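PDB 1IQ0: arginyl-trna synthetase from Thermus thermophilus, which probably catalyses the ATP-dependent joining of L-arginine to tRNA(Arg), releasing AMP and diphosphate. Local coordinates for residues L144-I149 and I306-W311; L237-D242 and R322-P327; E411-A416 and E432-V437. All blocks are in the same frame, centred on the assembly; numbering follows the deposited sequence.

Contact 1: residues L144-I149 and I306-W311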
loop_
_atom_site.group_PDB
_atom_site.type_symbol
_atom_site.label_atom_id
_atom_site.label_comp_id
_atom_site.label_asym_id
_atom_site.label_seq_id
_atom_site.Cartn_x
_atom_site.Cartn_y
_atom_site.Cartn_z
ATOM N N LEU A 144 5.037 8.765 6.852
ATOM C CA LEU A 144 4.127 9.046 7.955
ATOM C C LEU A 144 2.727 8.680 7.485
ATOM O O LEU A 144 2.329 9.018 6.368
ATOM C CB LEU A 144 4.174 10.524 8.348
ATOM C CG LEU A 144 5.432 11.010 9.070
ATOM C CD1 LEU A 144 5.279 12.502 9.372
ATOM C CD2 LEU A 144 5.648 10.220 10.365
ATOM N N VAL A 145 1.992 7.968 8.331
ATOM C CA VAL A 145 0.637 7.540 8.006
ATOM C C VAL A 145 -0.383 8.376 8.783
ATOM O O VAL A 145 -0.343 8.459 10.011
ATOM C CB VAL A 145 0.455 6.037 8.331
ATOM C CG1 VAL A 145 -1.014 5.634 8.206
ATOM C CG2 VAL A 145 1.304 5.204 7.380
ATOM N N LEU A 146 -1.297 8.996 8.051
ATOM C CA LEU A 146 -2.316 9.832 8.664
ATOM C C LEU A 146 -3.700 9.227 8.489
ATOM O O LEU A 146 -4.019 8.697 7.426
ATOM C CB LEU A 146 -2.282 11.229 8.032
ATOM C CG LEU A 146 -3.286 12.297 8.489
ATOM C CD1 LEU A 146 -2.759 13.666 8.100
ATOM C CD2 LEU A 146 -4.663 12.055 7.857
ATOM N N ASN A 147 -4.510 9.299 9.543
ATOM C CA ASN A 147 -5.882 8.801 9.502
ATOM C C ASN A 147 -6.788 10.009 9.795
ATOM O O ASN A 147 -6.739 10.575 10.886
ATOM C CB ASN A 147 -6.074 7.699 10.551
ATOM C CG ASN A 147 -7.436 7.017 10.453
ATOM O OD1 ASN A 147 -7.688 6.010 11.123
ATOM N ND2 ASN A 147 -8.317 7.560 9.622
ATOM N N TYR A 148 -7.585 10.411 8.806
ATOM C CA TYR A 148 -8.479 11.565 8.932
ATOM C C TYR A 148 -9.793 11.175 9.592
ATOM O O TYR A 148 -10.473 10.268 9.128
ATOM C CB TYR A 148 -8.755 12.170 7.549
ATOM C CG TYR A 148 -9.904 13.158 7.512
ATOM C CD1 TYR A 148 -9.828 14.375 8.196
ATOM C CD2 TYR A 148 -11.077 12.863 6.813
ATOM C CE1 TYR A 148 -10.894 15.277 8.187
ATOM C CE2 TYR A 148 -12.150 13.757 6.793
ATOM C CZ TYR A 148 -12.049 14.964 7.485
ATOM O OH TYR A 148 -13.091 15.859 7.456
ATOM N N ILE A 149 -10.146 11.873 10.668
ATOM C CA ILE A 149 -11.367 11.579 11.411
ATOM C C ILE A 149 -12.415 12.683 11.211
ATOM O O ILE A 149 -12.271 13.789 11.728
ATOM C CB ILE A 149 -11.058 11.434 12.933
ATOM C CG1 ILE A 149 -9.816 10.553 13.145
ATOM C CG2 ILE A 149 -12.256 10.827 13.659
ATOM C CD1 ILE A 149 -9.951 9.106 12.632
ATOM N N ILE A 306 -8.540 21.305 -0.566
ATOM C CA ILE A 306 -7.374 22.126 -0.869
ATOM C C ILE A 306 -6.689 22.606 0.416
ATOM O O ILE A 306 -5.470 22.505 0.548
ATOM C CB ILE A 306 -7.763 23.347 -1.738
ATOM C CG1 ILE A 306 -8.172 22.869 -3.131
ATOM C CG2 ILE A 306 -6.582 24.322 -1.853
ATOM C CD1 ILE A 306 -8.845 23.948 -3.975
ATOM N N ALA A 307 -7.479 23.115 1.359
ATOM C CA ALA A 307 -6.955 23.605 2.634
ATOM C C ALA A 307 -6.114 22.537 3.336
ATOM O O ALA A 307 -4.980 22.789 3.743
ATOM C CB ALA A 307 -8.113 24.033 3.550
ATOM N N PHE A 308 -6.690 21.346 3.470
ATOM C CA PHE A 308 -6.037 20.217 4.119
ATOM C C PHE A 308 -4.759 19.817 3.370
ATOM O O PHE A 308 -3.732 19.545 3.986
ATOM C CB PHE A 308 -7.024 19.042 4.194
ATOM C CG PHE A 308 -6.579 17.913 5.091
ATOM C CD1 PHE A 308 -5.845 18.164 6.244
ATOM C CD2 PHE A 308 -6.960 16.599 4.813
ATOM C CE1 PHE A 308 -5.498 17.120 7.111
ATOM C CE2 PHE A 308 -6.620 15.554 5.671
ATOM C CZ PHE A 308 -5.890 15.815 6.821
ATOM N N GLN A 309 -4.826 19.776 2.043
ATOM C CA GLN A 309 -3.656 19.439 1.233
ATOM C C GLN A 309 -2.544 20.456 1.503
ATOM O O GLN A 309 -1.376 20.096 1.593
ATOM C CB GLN A 309 -4.007 19.475 -0.256
ATOM C CG GLN A 309 -2.863 19.101 -1.196
ATOM C CD GLN A 309 -2.470 17.634 -1.084
ATOM O OE1 GLN A 309 -3.327 16.764 -0.933
ATOM N NE2 GLN A 309 -1.172 17.356 -1.174
ATOM N N PHE A 310 -2.915 21.728 1.617
ATOM C CA PHE A 310 -1.945 22.785 1.881
ATOM C C PHE A 310 -1.214 22.564 3.205
ATOM O O PHE A 310 -0.005 22.782 3.297
ATOM C CB PHE A 310 -2.638 24.157 1.888
ATOM C CG PHE A 310 -2.848 24.750 0.512
ATOM C CD1 PHE A 310 -3.323 26.054 0.372
ATOM C CD2 PHE A 310 -2.566 24.017 -0.639
ATOM C CE1 PHE A 310 -3.513 26.623 -0.887
ATOM C CE2 PHE A 310 -2.755 24.580 -1.907
ATOM C CZ PHE A 310 -3.229 25.887 -2.031
ATOM N N TRP A 311 -1.948 22.125 4.224
ATOM C CA TRP A 311 -1.354 21.872 5.530
ATOM C C TRP A 311 -0.407 20.682 5.447
ATOM O O TRP A 311 0.688 20.715 5.996
ATOM C CB TRP A 311 -2.438 21.582 6.570
ATOM C CG TRP A 311 -1.873 21.087 7.879
ATOM C CD1 TRP A 311 -1.331 21.842 8.885
ATOM C CD2 TRP A 311 -1.735 19.718 8.287
ATOM N NE1 TRP A 311 -0.861 21.022 9.895
ATOM C CE2 TRP A 311 -1.097 19.718 9.550
ATOM C CE3 TRP A 311 -2.084 18.493 7.704
ATOM C CZ2 TRP A 311 -0.801 18.538 10.239
ATOM C CZ3 TRP A 311 -1.791 17.316 8.389
ATOM C CH2 TRP A 311 -1.156 17.347 9.642
#
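Tyr148 OH hydrogen-bonds to Glu240 OE1, which holds the phenol end of a ring whose carbon side meets Phe308. The two rings sit obliquely, planes at 48° and centroids 5.7 Å apart, and are closest where Tyr148 CD1 comes 4.2 Å from Phe308 CE2. The backbone N of Tyr148 bonds to Ser111 OG, just ahead of the 'HIGH' region. Leu146, two residues earlier and so on the same side of the strand, carries the rest of the contact. With CG anti to the backbone N (chi1 179°), it sends both methyls up to the CZ corner of the Phe308 ring from the same side of its plane: CD1 is 4.0 Å and CD2 4.1 Å from Phe308 CZ. Leu146 CD1 also reaches the indole of Trp311, lying in the ring plane at its edge, 3.8 Å from CZ3. This is a helix laid over the parallel part of the Rossmann-type sheet of a class I synthetase: strand 141-149 runs between 104-108 and 236-239, and the axes of 144-149 and 306-311 run roughly antiparallel (152°) and stay 13.1 Å apart, a gap filled by Phe308 and Trp311, about a turn apart on the helix, meeting Leu146 and Tyr148 from the strand. Val238 and Glu108, from the flanking strands, also touch Phe308, while Leu248, Ala252 and Leu255 pack on other side chains of the helix.

Contact 2: residues L237-D242 and R322-P327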
loop_
_atom_site.group_PDB
_atom_site.type_symbol
_atom_site.label_atom_id
_atom_site.label_comp_id
_atom_site.label_asym_id
_atom_site.label_seq_id
_atom_site.Cartn_x
_atom_site.Cartn_y
_atom_site.Cartn_z
ATOM N N LEU A 237 -3.431 11.292 13.698
ATOM C CA LEU A 237 -4.879 11.338 13.609
ATOM C C LEU A 237 -5.157 12.823 13.445
ATOM O O LEU A 237 -4.572 13.633 14.148
ATOM C CB LEU A 237 -5.518 10.855 14.910
ATOM C CG LEU A 237 -6.264 9.521 14.970
ATOM C CD1 LEU A 237 -5.471 8.406 14.338
ATOM C CD2 LEU A 237 -6.574 9.220 16.431
ATOM N N VAL A 238 -6.004 13.184 12.492
ATOM C CA VAL A 238 -6.377 14.574 12.315
ATOM C C VAL A 238 -7.897 14.636 12.321
ATOM O O VAL A 238 -8.558 13.995 11.501
ATOM C CB VAL A 238 -5.842 15.172 10.995
ATOM C CG1 VAL A 238 -6.468 16.532 10.766
ATOM C CG2 VAL A 238 -4.324 15.333 11.075
ATOM N N TRP A 239 -8.439 15.406 13.259
ATOM C CA TRP A 239 -9.880 15.563 13.413
ATOM C C TRP A 239 -10.422 16.797 12.689
ATOM O O TRP A 239 -9.839 17.883 12.747
ATOM C CB TRP A 239 -10.239 15.639 14.914
ATOM C CG TRP A 239 -9.856 14.400 15.705
ATOM C CD1 TRP A 239 -8.601 13.883 15.860
ATOM C CD2 TRP A 239 -10.740 13.509 16.404
ATOM N NE1 TRP A 239 -8.647 12.731 16.604
ATOM C CE2 TRP A 239 -9.946 12.475 16.950
ATOM C CE3 TRP A 239 -12.126 13.483 16.618
ATOM C CZ2 TRP A 239 -10.491 11.419 17.701
ATOM C CZ3 TRP A 239 -12.671 12.433 17.366
ATOM C CH2 TRP A 239 -11.853 11.416 17.896
ATOM N N GLU A 240 -11.553 16.625 12.010
ATOM C CA GLU A 240 -12.189 17.722 11.300
ATOM C C GLU A 240 -12.416 18.928 12.225
ATOM O O GLU A 240 -12.168 20.071 11.831
ATOM C CB GLU A 240 -13.523 17.250 10.706
ATOM C CG GLU A 240 -14.313 18.334 9.971
ATOM C CD GLU A 240 -13.547 18.935 8.801
ATOM O OE1 GLU A 240 -12.803 18.201 8.121
ATOM O OE2 GLU A 240 -13.701 20.139 8.547
ATOM N N SER A 241 -12.888 18.689 13.449
ATOM C CA SER A 241 -13.118 19.800 14.380
ATOM C C SER A 241 -11.832 20.572 14.685
ATOM O O SER A 241 -11.876 21.778 14.929
ATOM C CB SER A 241 -13.771 19.314 15.684
ATOM O OG SER A 241 -13.006 18.318 16.328
ATOM N N ASP A 242 -10.689 19.888 14.684
ATOM C CA ASP A 242 -9.413 20.576 14.917
ATOM C C ASP A 242 -9.028 21.348 13.651
ATOM O O ASP A 242 -8.416 22.413 13.726
ATOM C CB ASP A 242 -8.310 19.579 15.278
ATOM C CG ASP A 242 -8.494 18.996 16.669
ATOM O OD1 ASP A 242 -8.230 17.787 16.860
ATOM O OD2 ASP A 242 -8.899 19.752 17.571
ATOM N N ARG A 322 -0.819 16.070 20.214
ATOM C CA ARG A 322 -0.490 15.525 21.528
ATOM C C ARG A 322 -0.673 14.008 21.438
ATOM O O ARG A 322 -1.175 13.500 20.433
ATOM C CB ARG A 322 -1.425 16.104 22.601
ATOM C CG ARG A 322 -2.880 15.711 22.417
ATOM C CD ARG A 322 -3.819 16.452 23.375
ATOM N NE ARG A 322 -3.597 16.090 24.770
ATOM C CZ ARG A 322 -2.917 16.831 25.637
ATOM N NH1 ARG A 322 -2.388 17.988 25.257
ATOM N NH2 ARG A 322 -2.759 16.413 26.887
ATOM N N PRO A 323 -0.259 13.264 22.477
ATOM C CA PRO A 323 -0.414 11.804 22.444
ATOM C C PRO A 323 -1.886 11.399 22.440
ATOM O O PRO A 323 -2.705 12.007 23.125
ATOM C CB PRO A 323 0.301 11.346 23.721
ATOM C CG PRO A 323 1.338 12.416 23.939
ATOM C CD PRO A 323 0.550 13.678 23.638
ATOM N N TYR A 324 -2.220 10.375 21.664
ATOM C CA TYR A 324 -3.594 9.899 21.602
ATOM C C TYR A 324 -3.735 8.699 22.519
ATOM O O TYR A 324 -3.079 7.675 22.317
ATOM C CB TYR A 324 -3.967 9.490 20.178
ATOM C CG TYR A 324 -5.381 8.962 20.054
ATOM C CD1 TYR A 324 -6.479 9.780 20.333
ATOM C CD2 TYR A 324 -5.624 7.642 19.661
ATOM C CE1 TYR A 324 -7.781 9.301 20.219
ATOM C CE2 TYR A 324 -6.916 7.151 19.547
ATOM C CZ TYR A 324 -7.992 7.986 19.826
ATOM O OH TYR A 324 -9.279 7.507 19.703
ATOM N N GLU A 325 -4.593 8.831 23.526
ATOM C CA GLU A 325 -4.822 7.758 24.475
ATOM C C GLU A 325 -5.570 6.614 23.792
ATOM O O GLU A 325 -6.699 6.782 23.336
ATOM C CB GLU A 325 -5.627 8.275 25.672
ATOM C CG GLU A 325 -5.848 7.231 26.756
ATOM C CD GLU A 325 -6.621 7.769 27.947
ATOM O OE1 GLU A 325 -7.779 8.204 27.768
ATOM O OE2 GLU A 325 -6.070 7.755 29.068
ATOM N N ASN A 326 -4.922 5.458 23.714
ATOM C CA ASN A 326 -5.516 4.281 23.089
ATOM C C ASN A 326 -4.673 3.073 23.480
ATOM O O ASN A 326 -3.491 3.209 23.784
ATOM C CB ASN A 326 -5.522 4.433 21.570
ATOM C CG ASN A 326 -4.168 4.153 20.952
ATOM O OD1 ASN A 326 -3.921 3.061 20.457
ATOM N ND2 ASN A 326 -3.280 5.140 20.992
ATOM N N PRO A 327 -5.269 1.876 23.473
ATOM C CA PRO A 327 -4.512 0.680 23.850
ATOM C C PRO A 327 -3.792 -0.051 22.725
ATOM O O PRO A 327 -3.193 -1.099 22.962
ATOM C CB PRO A 327 -5.579 -0.198 24.491
ATOM C CG PRO A 327 -6.765 0.076 23.606
ATOM C CD PRO A 327 -6.717 1.593 23.443
#
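Leu237 and Tyr324 are the closest pair of residues here, their CA atoms 8.2 Å apart, where strand 236-239 runs towards a helix and the chain leaves strand 320-323 for a loop. One methyl of Leu237 does most of the touching: CD2 sits over the centre of the Tyr324 ring in a CH-pi contact, 3.6 Å from the centroid and 6° off the ring normal. Tyr324 CG is anti to its own N (chi1 179°), which turns the ring towards Leu237 and Trp239. Trp239 meets the same ring obliquely, its benzo edge leading, with CZ2 4.3 Å from Tyr324 CE1. In the mixed sheet of the catalytic domain, strand 333-335 separates 236-239 from 320-323, and its Thr334 touches both Leu237 and Tyr324, so the contact bridges across an intervening strand. The phenol end is held by Asn217 ND2 of helix 213-229, whose Arg213 makes a cation-pi contact with Trp239. At the other end of the residue, Asn326 ND2 donates to Tyr324 O (2.9 Å, 152° at the hydrogen), coming from above the carbonyl plane, while Asn326 OD1 takes the N-H groups of Tyr328 and Tyr329. A leucine in place of Tyr324 would probably leave the Leu237 methyl without its aromatic face and Asn217 without its hydroxyl partner.

Contact 3: residues E411-A416 and E432-V437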
loop_
_atom_site.group_PDB
_atom_site.type_symbol
_atom_site.label_atom_id
_atom_site.label_comp_id
_atom_site.label_asym_id
_atom_site.label_seq_id
_atom_site.Cartn_x
_atom_site.Cartn_y
_atom_site.Cartn_z
ATOM N N GLU A 411 -14.758 -15.146 10.974
ATOM C CA GLU A 411 -15.087 -16.286 10.135
ATOM C C GLU A 411 -13.839 -16.853 9.454
ATOM O O GLU A 411 -13.716 -18.066 9.296
ATOM C CB GLU A 411 -16.128 -15.877 9.089
ATOM C CG GLU A 411 -16.523 -16.976 8.091
ATOM C CD GLU A 411 -17.030 -18.250 8.760
ATOM O OE1 GLU A 411 -17.442 -18.188 9.937
ATOM O OE2 GLU A 411 -17.029 -19.314 8.102
ATOM N N ALA A 412 -12.914 -15.981 9.053
ATOM C CA ALA A 412 -11.681 -16.432 8.415
ATOM C C ALA A 412 -10.791 -17.107 9.454
ATOM O O ALA A 412 -10.101 -18.085 9.156
ATOM C CB ALA A 412 -10.947 -15.257 7.787
ATOM N N THR A 413 -10.814 -16.582 10.675
ATOM C CA THR A 413 -10.018 -17.135 11.764
ATOM C C THR A 413 -10.602 -18.489 12.168
ATOM O O THR A 413 -9.880 -19.386 12.596
ATOM C CB THR A 413 -10.031 -16.201 12.988
ATOM O OG1 THR A 413 -9.442 -14.944 12.632
ATOM C CG2 THR A 413 -9.251 -16.818 14.151
ATOM N N ARG A 414 -11.916 -18.618 12.025
ATOM C CA ARG A 414 -12.628 -19.847 12.353
ATOM C C ARG A 414 -12.132 -20.952 11.433
ATOM O O ARG A 414 -11.710 -22.017 11.885
ATOM C CB ARG A 414 -14.127 -19.650 12.119
ATOM C CG ARG A 414 -15.011 -20.798 12.567
ATOM C CD ARG A 414 -15.429 -20.605 14.011
ATOM N NE ARG A 414 -15.904 -19.242 14.259
ATOM C CZ ARG A 414 -16.852 -18.632 13.550
ATOM N NH1 ARG A 414 -17.440 -19.258 12.537
ATOM N NH2 ARG A 414 -17.212 -17.391 13.851
ATOM N N ARG A 415 -12.194 -20.685 10.133
ATOM C CA ARG A 415 -11.771 -21.655 9.135
ATOM C C ARG A 415 -10.277 -21.960 9.219
ATOM O O ARG A 415 -9.867 -23.106 9.034
ATOM C CB ARG A 415 -12.134 -21.159 7.737
ATOM C CG ARG A 415 -13.601 -20.794 7.587
ATOM C CD ARG A 415 -14.005 -20.741 6.127
ATOM N NE ARG A 415 -15.387 -20.304 5.951
ATOM C CZ ARG A 415 -16.128 -20.594 4.885
ATOM N NH1 ARG A 415 -15.621 -21.329 3.905
ATOM N NH2 ARG A 415 -17.376 -20.145 4.791
ATOM N N ALA A 416 -9.468 -20.943 9.503
ATOM C CA ALA A 416 -8.028 -21.140 9.618
ATOM C C ALA A 416 -7.740 -22.085 10.772
ATOM O O ALA A 416 -6.864 -22.943 10.678
ATOM C CB ALA A 416 -7.329 -19.819 9.859
ATOM N N GLU A 432 -2.793 -18.614 17.877
ATOM C CA GLU A 432 -1.893 -17.644 17.277
ATOM C C GLU A 432 -1.630 -18.044 15.823
ATOM O O GLU A 432 -1.553 -17.191 14.935
ATOM C CB GLU A 432 -0.571 -17.588 18.045
ATOM C CG GLU A 432 0.454 -16.661 17.414
ATOM C CD GLU A 432 0.045 -15.197 17.473
ATOM O OE1 GLU A 432 -1.144 -14.886 17.257
ATOM O OE2 GLU A 432 0.926 -14.352 17.727
ATOM N N ALA A 433 -1.505 -19.347 15.583
ATOM C CA ALA A 433 -1.264 -19.858 14.236
ATOM C C ALA A 433 -2.450 -19.545 13.329
ATOM O O ALA A 433 -2.273 -19.141 12.178
ATOM C CB ALA A 433 -1.030 -21.362 14.276
ATOM N N ALA A 434 -3.658 -19.740 13.852
ATOM C CA ALA A 434 -4.869 -19.477 13.079
ATOM C C ALA A 434 -4.995 -17.982 12.766
ATOM O O ALA A 434 -5.382 -17.607 11.661
ATOM C CB ALA A 434 -6.099 -19.959 13.840
ATOM N N ARG A 435 -4.661 -17.139 13.737
ATOM C CA ARG A 435 -4.740 -15.689 13.547
ATOM C C ARG A 435 -3.831 -15.244 12.404
ATOM O O ARG A 435 -4.228 -14.452 11.545
ATOM C CB ARG A 435 -4.328 -14.953 14.827
ATOM C CG ARG A 435 -4.500 -13.431 14.748
ATOM C CD ARG A 435 -3.867 -12.725 15.942
ATOM N NE ARG A 435 -2.406 -12.769 15.894
ATOM C CZ ARG A 435 -1.666 -12.082 15.028
ATOM N NH1 ARG A 435 -2.246 -11.288 14.136
ATOM N NH2 ARG A 435 -0.343 -12.200 15.043
ATOM N N MET A 436 -2.605 -15.759 12.398
ATOM C CA MET A 436 -1.635 -15.406 11.373
ATOM C C MET A 436 -2.090 -15.821 9.989
ATOM O O MET A 436 -1.939 -15.064 9.028
ATOM C CB MET A 436 -0.279 -16.043 11.678
ATOM C CG MET A 436 0.391 -15.467 12.904
ATOM S SD MET A 436 2.118 -15.951 13.054
ATOM C CE MET A 436 2.541 -15.144 14.608
ATOM N N VAL A 437 -2.643 -17.026 9.885
ATOM C CA VAL A 437 -3.115 -17.530 8.603
ATOM C C VAL A 437 -4.310 -16.729 8.084
ATOM O O VAL A 437 -4.369 -16.392 6.900
ATOM C CB VAL A 437 -3.493 -19.023 8.709
ATOM C CG1 VAL A 437 -4.054 -19.521 7.393
ATOM C CG2 VAL A 437 -2.262 -19.831 9.096
#
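Thr413 is the first residue of 411-416 to touch 432-437, and it does so largely through its backbone: its carbonyl O lies 4.0 Å from Ala434 CB, while its methyl CG2 only grazes that CB. With chi1 at -62° its OG1 is turned back along its own helix, where it hydrogen-bonds to Leu409 O. Arg414 follows, its side chain leaving the backbone away from the partner helix; its NH1 pairs with Glu411 OE1 at 2.8 Å. Arg415 grips the other oxygen of the same carboxylate, its NE donating to Glu411 OE2 on the anti side at 2.9 Å with the acceptor near the guanidinium plane. These ion pairs run along the helix and make no bridge across to 432-437, whose own Arg435 NE is likewise paired with Glu432 OE1. Ala416 closes the walk and brings the two helices nearest, its CA 5.0 Å from that of Ala434. Its methyl presses on the backbone, 3.5 Å from Ala434 O, and lies 4.2 Å from Ala434 CB and 4.1 Å from Val437 CB. Val437 in turn packs on the C-terminal Met592. Helices 405-423 and 430-448 follow each other in the catalytic domain, between sheet strands 380-390 and 455-457; the small residues at the crossing let the axes of 411-416 and 432-437, at 124°, come within 8.1 Å. With no hydrogen bond or salt bridge between the two segments, their fit rests on methyl groups laid against backbone and against one another, while the charged side chains are engaged within each helix.

Overall arrangement
Contacts 1 and 2 belong to one sheet: strands 141-149 and 236-239 are neighbours in it, and Ile149 N probably bonds to Val238 O between them. Helix 301-312 of contact 1 leads on to strand 320-323 of contact 2, and Glu240 of contact 2 joins the two contacts further, meeting Tyr148 and pairing with Lys304 of that helix. Both rely on aromatic rings, but contact 2 is buried and contact 1 only partly. Contact 3 is a buried crossing of two helices, about 35 Å from contact 1 and 31 Å from contact 2, centre to centre. It uses alanines where the others use rings, and its helices carry ion pairs.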